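Cytochrome P450 reductase (Amycolatopsis methanolica 239, PDB 5OGX) transfers electrons from NADH through FAD and a [2Fe-2S] cluster to the cytochrome P450 GcoA, which O-demethylates guaiacol and other lignin-derived aromatics. Local coordinates at residues V54-P60 with A74-R80; N38-C42 with F332-S336; V31-N35 with V87-A93. All coordinates share one frame; numbering follows the deposited sequence.

Interaction 1 (V54-P60 with A74-R80); sequences VDHGGAP and ALACQAR. Unlike the reference sequence in segment 54-60: Gly58 (reference Ala). With FES (Fe2/s2 (inorganic) cluster), chain C.
Asp55 and Arg80 form an antiparallel hydrogen-bonded pair, Asp55 N to Arg80 O at 2.8 Å and Arg80 N to Asp55 O at 3.0 Å, after which residues His56 to Ala59 reverse direction in a type II' turn lying against Gln78. The side chain of Gln78 carries much of this contact. Its CB lies 3.4 Å from His56 O, and a bend at chi2 (-67°) brings OE1 to 3.3 Å from Gly58 C, while Gln78 NE2 donates to Cys77 SG at 3.5 Å, with the sulfur in the plane of the amide. Farther back, the His56 ring meets Ala74 with its edge, CE1 being 3.7 Å from Ala74 CB, while Val54 CG2 lies over one face. His56 ND1 and Leu75 N share a water. Ala59 CB touches Leu75 CD1 at 4.0 Å. Two more waters fill the side near Arg80: one connects Arg80 NH1 with Asp55 OD2 and Gln78 O, the other accepts hydrogen bonds from Arg80 NH1 and Gly58 N and donates to Gln78 O and OE1. Arg80 NE is held separately by Gly19 O. Because Cys77 SG binds FE2 of the cluster, the N-H from Gln78 would probably stabilise negative charge on that sulfur and so help tune the cluster's reduction potential.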
loop_
_atom_site.group_PDB
_atom_site.type_symbol
_atom_site.label_atom_id
_atom_site.label_comp_id
_atom_site.label_asym_id
_atom_site.label_seq_id
_atom_site.Cartn_x
_atom_site.Cartn_y
_atom_site.Cartn_z
ATOM N N VAL A 54 -6.987 25.109 10.001
ATOM C CA VAL A 54 -7.583 23.807 9.756
ATOM C C VAL A 54 -8.209 23.286 11.038
ATOM O O VAL A 54 -7.868 23.701 12.150
ATOM C CB VAL A 54 -6.557 22.792 9.210
ATOM C CG1 VAL A 54 -5.998 23.278 7.874
ATOM C CG2 VAL A 54 -5.431 22.567 10.219
ATOM N N ASP A 55 -9.160 22.381 10.858
ATOM C CA ASP A 55 -9.658 21.536 11.928
ATOM C C ASP A 55 -8.917 20.212 11.829
ATOM O O ASP A 55 -8.869 19.610 10.753
ATOM C CB ASP A 55 -11.166 21.326 11.799
ATOM C CG ASP A 55 -11.679 20.252 12.731
ATOM O OD1 ASP A 55 -11.766 20.522 13.946
ATOM O OD2 ASP A 55 -11.982 19.141 12.253
ATOM N N HIS A 56 -8.316 19.774 12.936
ATOM C CA HIS A 56 -7.469 18.588 12.886
ATOM C C HIS A 56 -8.249 17.282 12.823
ATOM O O HIS A 56 -7.629 16.229 12.644
ATOM C CB HIS A 56 -6.523 18.575 14.083
ATOM C CG HIS A 56 -5.460 19.623 14.002
ATOM N ND1 HIS A 56 -4.447 19.581 13.069
ATOM C CD2 HIS A 56 -5.273 20.762 14.712
ATOM C CE1 HIS A 56 -3.669 20.638 13.222
ATOM N NE2 HIS A 56 -4.147 21.370 14.214
ATOM N N GLY A 57 -9.570 17.321 12.955
ATOM C CA GLY A 57 -10.366 16.119 12.755
ATOM C C GLY A 57 -9.987 15.002 13.707
ATOM O O GLY A 57 -9.810 15.211 14.913
ATOM N N GLY A 58 -9.851 13.797 13.160
ATOM C CA GLY A 58 -9.582 12.631 13.978
ATOM C C GLY A 58 -8.113 12.304 14.137
ATOM O O GLY A 58 -7.759 11.160 14.434
ATOM N N ALA A 59 -7.250 13.296 13.951
ATOM C CA ALA A 59 -5.814 13.075 14.031
ATOM C C ALA A 59 -5.421 12.551 15.411
ATOM O O ALA A 59 -5.648 13.241 16.416
ATOM C CB ALA A 59 -5.061 14.372 13.722
ATOM N N PRO A 60 -4.833 11.362 15.507
ATOM C CA PRO A 60 -4.445 10.836 16.822
ATOM C C PRO A 60 -3.199 11.518 17.376
ATOM O O PRO A 60 -2.345 12.014 16.637
ATOM C CB PRO A 60 -4.191 9.349 16.547
ATOM C CG PRO A 60 -3.866 9.280 15.106
ATOM C CD PRO A 60 -4.602 10.396 14.421
ATOM N N ALA A 74 0.017 19.619 10.776
ATOM C CA ALA A 74 -1.263 18.942 10.602
ATOM C C ALA A 74 -1.031 17.667 9.806
ATOM O O ALA A 74 0.033 17.462 9.224
ATOM C CB ALA A 74 -2.280 19.840 9.883
ATOM N N LEU A 75 -2.037 16.801 9.803
ATOM C CA LEU A 75 -2.063 15.640 8.918
ATOM C C LEU A 75 -3.020 15.942 7.773
ATOM O O LEU A 75 -4.212 16.187 8.003
ATOM C CB LEU A 75 -2.515 14.381 9.658
ATOM C CG LEU A 75 -1.698 13.932 10.862
ATOM C CD1 LEU A 75 -2.299 12.647 11.429
ATOM C CD2 LEU A 75 -0.238 13.734 10.438
ATOM N N ALA A 76 -2.502 15.916 6.543
ATOM C CA ALA A 76 -3.343 16.209 5.383
ATOM C C ALA A 76 -4.578 15.313 5.320
ATOM O O ALA A 76 -5.639 15.754 4.865
ATOM C CB ALA A 76 -2.534 16.074 4.094
ATOM N N CYS A 77 -4.463 14.050 5.728
ATOM C CA CYS A 77 -5.629 13.174 5.611
ATOM C C CYS A 77 -6.645 13.381 6.721
ATOM O O CYS A 77 -7.747 12.824 6.641
ATOM C CB CYS A 77 -5.214 11.697 5.599
ATOM S SG CYS A 77 -4.543 11.162 7.185
ATOM N N GLN A 78 -6.322 14.174 7.747
ATOM C CA GLN A 78 -7.280 14.456 8.801
ATOM C C GLN A 78 -7.722 15.908 8.820
ATOM O O GLN A 78 -8.797 16.207 9.345
ATOM C CB GLN A 78 -6.670 14.089 10.164
ATOM C CG GLN A 78 -6.200 12.658 10.199
ATOM C CD GLN A 78 -7.374 11.713 10.117
ATOM O OE1 GLN A 78 -8.359 11.877 10.848
ATOM N NE2 GLN A 78 -7.303 10.747 9.218
ATOM N N ALA A 79 -6.946 16.804 8.221
ATOM C CA ALA A 79 -7.192 18.232 8.352
ATOM C C ALA A 79 -8.226 18.702 7.337
ATOM O O ALA A 79 -8.141 18.377 6.148
ATOM C CB ALA A 79 -5.882 19.007 8.173
ATOM N N ARG A 80 -9.214 19.460 7.812
ATOM C CA ARG A 80 -10.143 20.123 6.919
ATOM C C ARG A 80 -10.006 21.633 7.071
ATOM O O ARG A 80 -9.864 22.133 8.188
ATOM C CB ARG A 80 -11.597 19.706 7.196
ATOM C CG ARG A 80 -11.821 18.202 7.034
ATOM C CD ARG A 80 -13.242 17.780 7.445
ATOM N NE ARG A 80 -13.476 16.383 7.085
ATOM C CZ ARG A 80 -13.049 15.348 7.803
ATOM N NH1 ARG A 80 -12.377 15.552 8.933
ATOM N NH2 ARG A 80 -13.290 14.107 7.391
HETATM FE FE1 FES C . -1.273 8.274 6.752
HETATM FE FE2 FES C . -2.228 10.707 6.701
HETATM S S1 FES C . -1.406 9.702 8.435
HETATM S S2 FES C . -1.925 9.385 4.969
HETATM O O HOH W 1 -11.141 17.722 10.218
HETATM O O HOH W 2 -4.516 17.265 11.292
HETATM O O HOH W 3 -10.615 13.805 10.374
#

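Interaction 2 (N38-C42 with F332-S336); sequences NQGTC and FTPAS. With FAD (flavin-adenine dinucleotide), chain B; FES (Fe2/s2 (inorganic) cluster), chain C.
Gln39 reaches across to the C-terminal tail, and hydrogen bonding from its amide dominates the contact. With CG tucked between the backbone N and the carbonyl carbon (chi1 72°) and the chain extended beyond it, NE2 arrives above the carbonyl plane of Thr333, giving a bond of 3.1 Å to Thr333 O, and makes a weak second one to Pro334 O. The same nitrogen donates to Thr41 OG1 at 3.0 Å, nearly straight (164°) and in the plane of the amide. The other end of the group, OE1, accepts from Gln148 NE2, so both ends are gripped and the amide is kept from flipping. An alanine here is likely to leave Thr333 O without this donor, and Gln148 and Thr41 without their partner in the amide. Packing is lighter: Thr41 and Thr333 meet tip to tip, with Thr333 CG2 3.8 Å from Thr41 OG1, and OE1 of Gln39 rests against Ala335 CB. A water bridges the hydroxyls, 2.8 Å from Thr41 OG1 and 2.7 Å from Thr333 OG1.

Both segments also hold cofactors. Phe332 lays a ring face against the flavin, its CE1 3.1 Å from FAD N5, and Ser336 binds FAD twice, donating from OG to O2A and accepting from O2B through O. Cys42 SG ligates FE1, which lies 7.9 Å from FAD C8M, so the dimethylbenzene edge of the flavin faces the cluster, a spacing consistent with direct electron transfer. Together with Cys37 and Cys45, Cys42 belongs to the CX4CX2C loop of plant-type ferredoxins, here docked on the flavin site of a ferredoxin reductase-type module.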
loop_
_atom_site.group_PDB
_atom_site.type_symbol
_atom_site.label_atom_id
_atom_site.label_comp_id
_atom_site.label_asym_id
_atom_site.label_seq_id
_atom_site.Cartn_x
_atom_site.Cartn_y
_atom_site.Cartn_z
ATOM N N ASN A 38 -4.313 7.181 4.685
ATOM C CA ASN A 38 -5.536 8.001 4.663
ATOM C C ASN A 38 -6.389 7.784 5.911
ATOM O O ASN A 38 -7.609 7.950 5.881
ATOM C CB ASN A 38 -6.367 7.748 3.396
ATOM C CG ASN A 38 -7.321 8.901 3.080
ATOM O OD1 ASN A 38 -7.049 10.065 3.413
ATOM N ND2 ASN A 38 -8.463 8.579 2.469
ATOM N N GLN A 39 -5.754 7.431 7.031
ATOM C CA GLN A 39 -6.504 7.200 8.258
ATOM C C GLN A 39 -5.791 7.725 9.497
ATOM O O GLN A 39 -6.207 7.395 10.618
ATOM C CB GLN A 39 -6.817 5.688 8.423
ATOM C CG GLN A 39 -5.589 4.853 8.774
ATOM C CD GLN A 39 -5.915 3.386 9.032
ATOM O OE1 GLN A 39 -7.000 2.907 8.692
ATOM N NE2 GLN A 39 -4.970 2.669 9.637
ATOM N N GLY A 40 -4.728 8.522 9.341
ATOM C CA GLY A 40 -4.081 9.170 10.465
ATOM C C GLY A 40 -3.049 8.346 11.207
ATOM O O GLY A 40 -2.568 8.791 12.257
ATOM N N THR A 41 -2.680 7.172 10.702
ATOM C CA THR A 41 -1.770 6.309 11.451
ATOM C C THR A 41 -0.344 6.305 10.920
ATOM O O THR A 41 0.584 6.069 11.704
ATOM C CB THR A 41 -2.286 4.860 11.487
ATOM O OG1 THR A 41 -2.564 4.407 10.159
ATOM C CG2 THR A 41 -3.545 4.757 12.343
ATOM N N CYS A 42 -0.128 6.549 9.627
ATOM C CA CYS A 42 1.229 6.382 9.106
ATOM C C CYS A 42 2.080 7.628 9.319
ATOM O O CYS A 42 3.316 7.531 9.378
ATOM C CB CYS A 42 1.197 6.009 7.624
ATOM S SG CYS A 42 0.874 7.386 6.480
ATOM N N PHE A 332 0.065 -2.420 6.923
ATOM C CA PHE A 332 -1.360 -2.758 6.989
ATOM C C PHE A 332 -1.870 -2.455 8.405
ATOM O O PHE A 332 -2.269 -3.337 9.169
ATOM C CB PHE A 332 -1.595 -4.228 6.632
ATOM C CG PHE A 332 -1.416 -4.563 5.157
ATOM C CD1 PHE A 332 -1.033 -3.604 4.250
ATOM C CD2 PHE A 332 -1.657 -5.860 4.702
ATOM C CE1 PHE A 332 -0.885 -3.904 2.894
ATOM C CE2 PHE A 332 -1.516 -6.181 3.358
ATOM C CZ PHE A 332 -1.126 -5.202 2.453
ATOM N N THR A 333 -1.867 -1.177 8.751
ATOM C CA THR A 333 -2.239 -0.788 10.104
ATOM C C THR A 333 -3.744 -0.924 10.317
ATOM O O THR A 333 -4.524 -0.387 9.527
ATOM C CB THR A 333 -1.809 0.647 10.376
ATOM O OG1 THR A 333 -0.386 0.753 10.213
ATOM C CG2 THR A 333 -2.175 1.034 11.792
ATOM N N PRO A 334 -4.184 -1.615 11.363
ATOM C CA PRO A 334 -5.622 -1.722 11.629
ATOM C C PRO A 334 -6.285 -0.353 11.720
ATOM O O PRO A 334 -5.686 0.628 12.175
ATOM C CB PRO A 334 -5.677 -2.464 12.971
ATOM C CG PRO A 334 -4.446 -3.335 12.926
ATOM C CD PRO A 334 -3.393 -2.465 12.275
ATOM N N ALA A 335 -7.537 -0.305 11.269
ATOM C CA ALA A 335 -8.347 0.897 11.250
ATOM C C ALA A 335 -9.227 1.015 12.479
ATOM O O ALA A 335 -9.967 1.994 12.597
ATOM C CB ALA A 335 -9.226 0.918 9.997
ATOM N N SER A 336 -9.184 0.032 13.371
ATOM C CA SER A 336 -10.004 0.049 14.577
ATOM C C SER A 336 -9.315 -0.740 15.682
ATOM O O SER A 336 -8.246 -1.318 15.462
ATOM C CB SER A 336 -11.395 -0.529 14.302
ATOM O OG SER A 336 -11.334 -1.929 14.087
ATOM O OXT SER A 336 -9.807 -0.815 16.811
HETATM P PA FAD B . -11.514 -4.617 12.047
HETATM O O1A FAD B . -12.993 -4.655 12.349
HETATM O O2A FAD B . -10.980 -3.235 11.759
HETATM O O5B FAD B . -10.646 -5.247 13.301
HETATM C C5B FAD B . -11.242 -6.214 14.135
HETATM C C4B FAD B . -10.318 -6.391 15.375
HETATM O O4B FAD B . -9.232 -7.024 15.025
HETATM C C3B FAD B . -9.852 -5.018 15.890
HETATM O O3B FAD B . -9.765 -5.060 17.243
HETATM C C2B FAD B . -8.468 -4.820 15.225
HETATM O O2B FAD B . -7.617 -3.866 15.999
HETATM C C1B FAD B . -7.969 -6.027 15.173
HETATM N N9A FAD B . -7.203 -6.246 13.974
HETATM C C8A FAD B . -7.262 -5.526 12.845
HETATM N N7A FAD B . -6.415 -6.076 11.964
HETATM C C5A FAD B . -5.846 -7.143 12.554
HETATM C C6A FAD B . -4.918 -8.048 12.096
HETATM N N6A FAD B . -4.155 -8.299 10.886
HETATM N N1A FAD B . -4.509 -9.036 12.881
HETATM C C2A FAD B . -5.003 -9.152 14.139
HETATM N N3A FAD B . -5.921 -8.264 14.599
HETATM C C4A FAD B . -6.336 -7.258 13.791
HETATM N N1 FAD B . -5.556 -6.229 4.381
HETATM C C2 FAD B . -5.591 -7.352 3.451
HETATM O O2 FAD B . -6.066 -8.386 3.783
HETATM N N3 FAD B . -5.055 -7.180 2.094
HETATM C C4 FAD B . -4.468 -5.958 1.636
HETATM O O4 FAD B . -4.031 -5.862 0.539
HETATM C C4X FAD B . -4.422 -4.832 2.618
HETATM N N5 FAD B . -3.868 -3.584 2.189
HETATM C C5X FAD B . -3.817 -2.498 3.165
HETATM C C6 FAD B . -3.218 -1.299 2.768
HETATM C C7 FAD B . -3.181 -0.270 3.711
HETATM C C7M FAD B . -2.516 0.965 3.105
HETATM C C8 FAD B . -3.715 -0.431 4.988
HETATM C C8M FAD B . -3.638 0.753 5.943
HETATM C C9 FAD B . -4.300 -1.631 5.381
HETATM C C9A FAD B . -4.335 -2.659 4.461
HETATM N N10 FAD B . -4.958 -3.924 4.888
HETATM C C10 FAD B . -4.967 -4.995 3.949
HETATM C "C1'" FAD B . -5.575 -4.069 6.218
HETATM C "C2'" FAD B . -7.113 -3.852 5.891
HETATM O "O2'" FAD B . -7.421 -2.556 5.395
HETATM C "C3'" FAD B . -8.057 -4.088 7.090
HETATM O "O3'" FAD B . -7.542 -3.393 8.190
HETATM C "C4'" FAD B . -8.167 -5.585 7.436
HETATM O "O4'" FAD B . -8.746 -6.281 6.365
HETATM C "C5'" FAD B . -9.032 -5.803 8.696
HETATM O "O5'" FAD B . -10.217 -5.039 8.584
HETATM P P FAD B . -11.583 -5.571 9.319
HETATM O O1P FAD B . -12.633 -4.507 9.147
HETATM O O2P FAD B . -11.951 -6.958 8.848
HETATM O O3P FAD B . -11.161 -5.715 10.896
HETATM FE FE1 FES C . -1.273 8.274 6.752
HETATM FE FE2 FES C . -2.228 10.707 6.701
HETATM S S1 FES C . -1.406 9.702 8.435
HETATM S S2 FES C . -1.925 9.385 4.969
HETATM O O HOH W 4 -0.288 3.206 9.112
#

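Interaction 3 (V31-N35 with V87-A93); sequences VWMPN and VRSTADA. Unlike the reference sequence in segment 87-93: Ala91 (reference Ser), Asp92 (reference Glu). With NA (sodium ion), chain D.
Val87, near the end of strand 85-88, begins the contact with a loose apolar touch, its CG2 4.4 Å from Met33 CE. Ser89 comes closer: its OG, swung anti to the backbone N (chi1 177°), approaches Pro34 CD to 3.2 Å. Thr90 follows on the same proline, and the two side chains slide past each other in opposite directions, with Thr90 OG1 3.7 Å and CG2 3.8 Å from Pro34 CG. A type I turn, closed by a backbone bond from Ala93 N to Thr90 O, then carries the chain around to the indole of Trp32. There Asp92 O lies at the ring edge, 3.7 Å from Trp32 CE3. Ala93 ends the run by packing its CB on Met33 CB at 4.1 Å, while its CA makes a long, bent CA-H...O contact with Trp32 O.

No hydrogen bond crosses between the two segments, which meet by van der Waals packing, and the polar groups of 31-35 are engaged in other directions. Trp32 NE1 bonds to Asp196 and its ring makes a cation-pi contact with Arg95; Pro34 N lies over one face of the indole. Asn35 ND2 returns to Met33 O in an almost straight bond (161°). Met33, with CG set between the backbone N and the carbonyl carbon (chi1 56°), brings SD to 2.8 Å from a sodium ion, which Pro34 O also binds, a thioether being an unusual ligand for so hard a cation. The arrangement belongs to the beta-grasp fold of [2Fe-2S] ferredoxin domains: the chain entering the cluster-binding loop is packed against the exit of a central strand of the sheet.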
loop_
_atom_site.group_PDB
_atom_site.type_symbol
_atom_site.label_atom_id
_atom_site.label_comp_id
_atom_site.label_asym_id
_atom_site.label_seq_id
_atom_site.Cartn_x
_atom_site.Cartn_y
_atom_site.Cartn_z
ATOM N N VAL A 31 -2.956 16.396 -7.737
ATOM C CA VAL A 31 -1.841 17.112 -7.120
ATOM C C VAL A 31 -1.298 16.208 -6.025
ATOM O O VAL A 31 -2.008 15.913 -5.057
ATOM C CB VAL A 31 -2.281 18.461 -6.534
ATOM C CG1 VAL A 31 -1.129 19.094 -5.752
ATOM C CG2 VAL A 31 -2.804 19.385 -7.629
ATOM N N TRP A 32 -0.053 15.763 -6.176
ATOM C CA TRP A 32 0.477 14.743 -5.278
ATOM C C TRP A 32 0.980 15.336 -3.971
ATOM O O TRP A 32 1.583 16.414 -3.936
ATOM C CB TRP A 32 1.623 13.977 -5.931
ATOM C CG TRP A 32 2.158 12.922 -4.998
ATOM C CD1 TRP A 32 1.576 11.722 -4.686
ATOM C CD2 TRP A 32 3.360 13.000 -4.235
ATOM N NE1 TRP A 32 2.361 11.034 -3.775
ATOM C CE2 TRP A 32 3.469 11.801 -3.494
ATOM C CE3 TRP A 32 4.375 13.971 -4.120
ATOM C CZ2 TRP A 32 4.536 11.549 -2.626
ATOM C CZ3 TRP A 32 5.442 13.715 -3.272
ATOM C CH2 TRP A 32 5.519 12.509 -2.539
ATOM N N MET A 33 0.757 14.600 -2.897
ATOM C CA MET A 33 1.547 14.772 -1.690
ATOM C C MET A 33 1.608 13.426 -0.993
ATOM O O MET A 33 0.769 12.555 -1.251
ATOM C CB MET A 33 0.947 15.838 -0.773
ATOM C CG MET A 33 -0.489 15.535 -0.412
ATOM S SD MET A 33 -1.024 16.597 0.950
ATOM C CE MET A 33 -0.346 18.196 0.451
ATOM N N PRO A 34 2.601 13.211 -0.131
ATOM C CA PRO A 34 2.802 11.869 0.435
ATOM C C PRO A 34 1.601 11.391 1.228
ATOM O O PRO A 34 0.935 12.159 1.922
ATOM C CB PRO A 34 4.026 12.032 1.346
ATOM C CG PRO A 34 4.660 13.317 0.970
ATOM C CD PRO A 34 3.664 14.158 0.246
ATOM N N ASN A 35 1.316 10.111 1.101
ATOM C CA ASN A 35 0.207 9.500 1.752
ATOM C C ASN A 35 0.380 7.985 1.787
ATOM O O ASN A 35 0.821 7.444 0.853
ATOM C CB ASN A 35 -1.091 9.885 1.071
ATOM C CG ASN A 35 -1.236 9.314 -0.297
ATOM O OD1 ASN A 35 -1.879 8.340 -0.483
ATOM N ND2 ASN A 35 -0.676 9.966 -1.240
ATOM N N VAL A 87 -0.076 25.293 2.498
ATOM C CA VAL A 87 0.636 24.291 3.276
ATOM C C VAL A 87 1.977 23.961 2.634
ATOM O O VAL A 87 2.220 24.229 1.458
ATOM C CB VAL A 87 -0.190 23.000 3.456
ATOM C CG1 VAL A 87 -1.531 23.318 4.116
ATOM C CG2 VAL A 87 -0.381 22.296 2.127
ATOM N N ARG A 88 2.858 23.387 3.442
ATOM C CA ARG A 88 4.146 22.899 2.972
ATOM C C ARG A 88 4.227 21.423 3.289
ATOM O O ARG A 88 4.044 21.016 4.442
ATOM C CB ARG A 88 5.318 23.633 3.617
ATOM C CG ARG A 88 6.670 23.055 3.141
ATOM C CD ARG A 88 7.844 23.742 3.799
ATOM N NE ARG A 88 7.858 23.591 5.252
ATOM C CZ ARG A 88 8.182 22.477 5.897
ATOM N NH1 ARG A 88 8.537 21.385 5.231
ATOM N NH2 ARG A 88 8.175 22.467 7.225
ATOM N N SER A 89 4.492 20.631 2.258
ATOM C CA SER A 89 4.687 19.200 2.411
ATOM C C SER A 89 6.155 18.922 2.116
ATOM O O SER A 89 7.021 19.708 2.506
ATOM C CB SER A 89 3.735 18.431 1.479
ATOM O OG SER A 89 3.928 17.025 1.536
ATOM N N THR A 90 6.458 17.826 1.433
ATOM C CA THR A 90 7.839 17.578 1.047
ATOM C C THR A 90 8.188 18.360 -0.215
ATOM O O THR A 90 7.324 18.921 -0.890
ATOM C CB THR A 90 8.058 16.094 0.780
ATOM O OG1 THR A 90 7.164 15.716 -0.263
ATOM C CG2 THR A 90 7.756 15.255 2.006
ATOM N N ALA A 91 9.481 18.356 -0.555
ATOM C CA ALA A 91 9.961 19.128 -1.700
ATOM C C ALA A 91 9.237 18.749 -2.986
ATOM O O ALA A 91 8.960 19.613 -3.829
ATOM C CB ALA A 91 11.466 18.929 -1.871
ATOM N N ASP A 92 8.936 17.461 -3.162
ATOM C CA ASP A 92 8.311 16.992 -4.392
ATOM C C ASP A 92 6.798 17.150 -4.404
ATOM O O ASP A 92 6.184 16.912 -5.445
ATOM C CB ASP A 92 8.644 15.513 -4.632
ATOM C CG ASP A 92 10.077 15.305 -5.066
ATOM O OD1 ASP A 92 10.774 16.306 -5.324
ATOM O OD2 ASP A 92 10.508 14.137 -5.144
ATOM N N ALA A 93 6.179 17.537 -3.293
ATOM C CA ALA A 93 4.732 17.686 -3.284
ATOM C C ALA A 93 4.309 18.741 -4.299
ATOM O O ALA A 93 5.009 19.733 -4.519
ATOM C CB ALA A 93 4.244 18.071 -1.886
HETATM NA NA NA D . 0.698 15.052 2.550
#

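In the fold
From the N terminus the chain passes helix 22-28 and enters 31-35, which 87-93 later meets to close the loop of interaction 3. Directly afterwards comes 38-42, whose partner is the extreme C terminus. Interaction 1, between 54-60 and 74-80, closes a short loop lying wholly within the spans of both others. Interactions 2 and 3 cross: 31-35 precedes 38-42, while 87-93 comes before 332-336. Interactions 1 and 3 both lie within the ferredoxin domain, touching through Ala76 CB and Met33 SD, whereas interaction 2 ties that domain to the FAD site. Pro60 and Gln78 of interaction 1 pack on Gly40 and Gln39, joining interactions 1 and 2 beside the cluster.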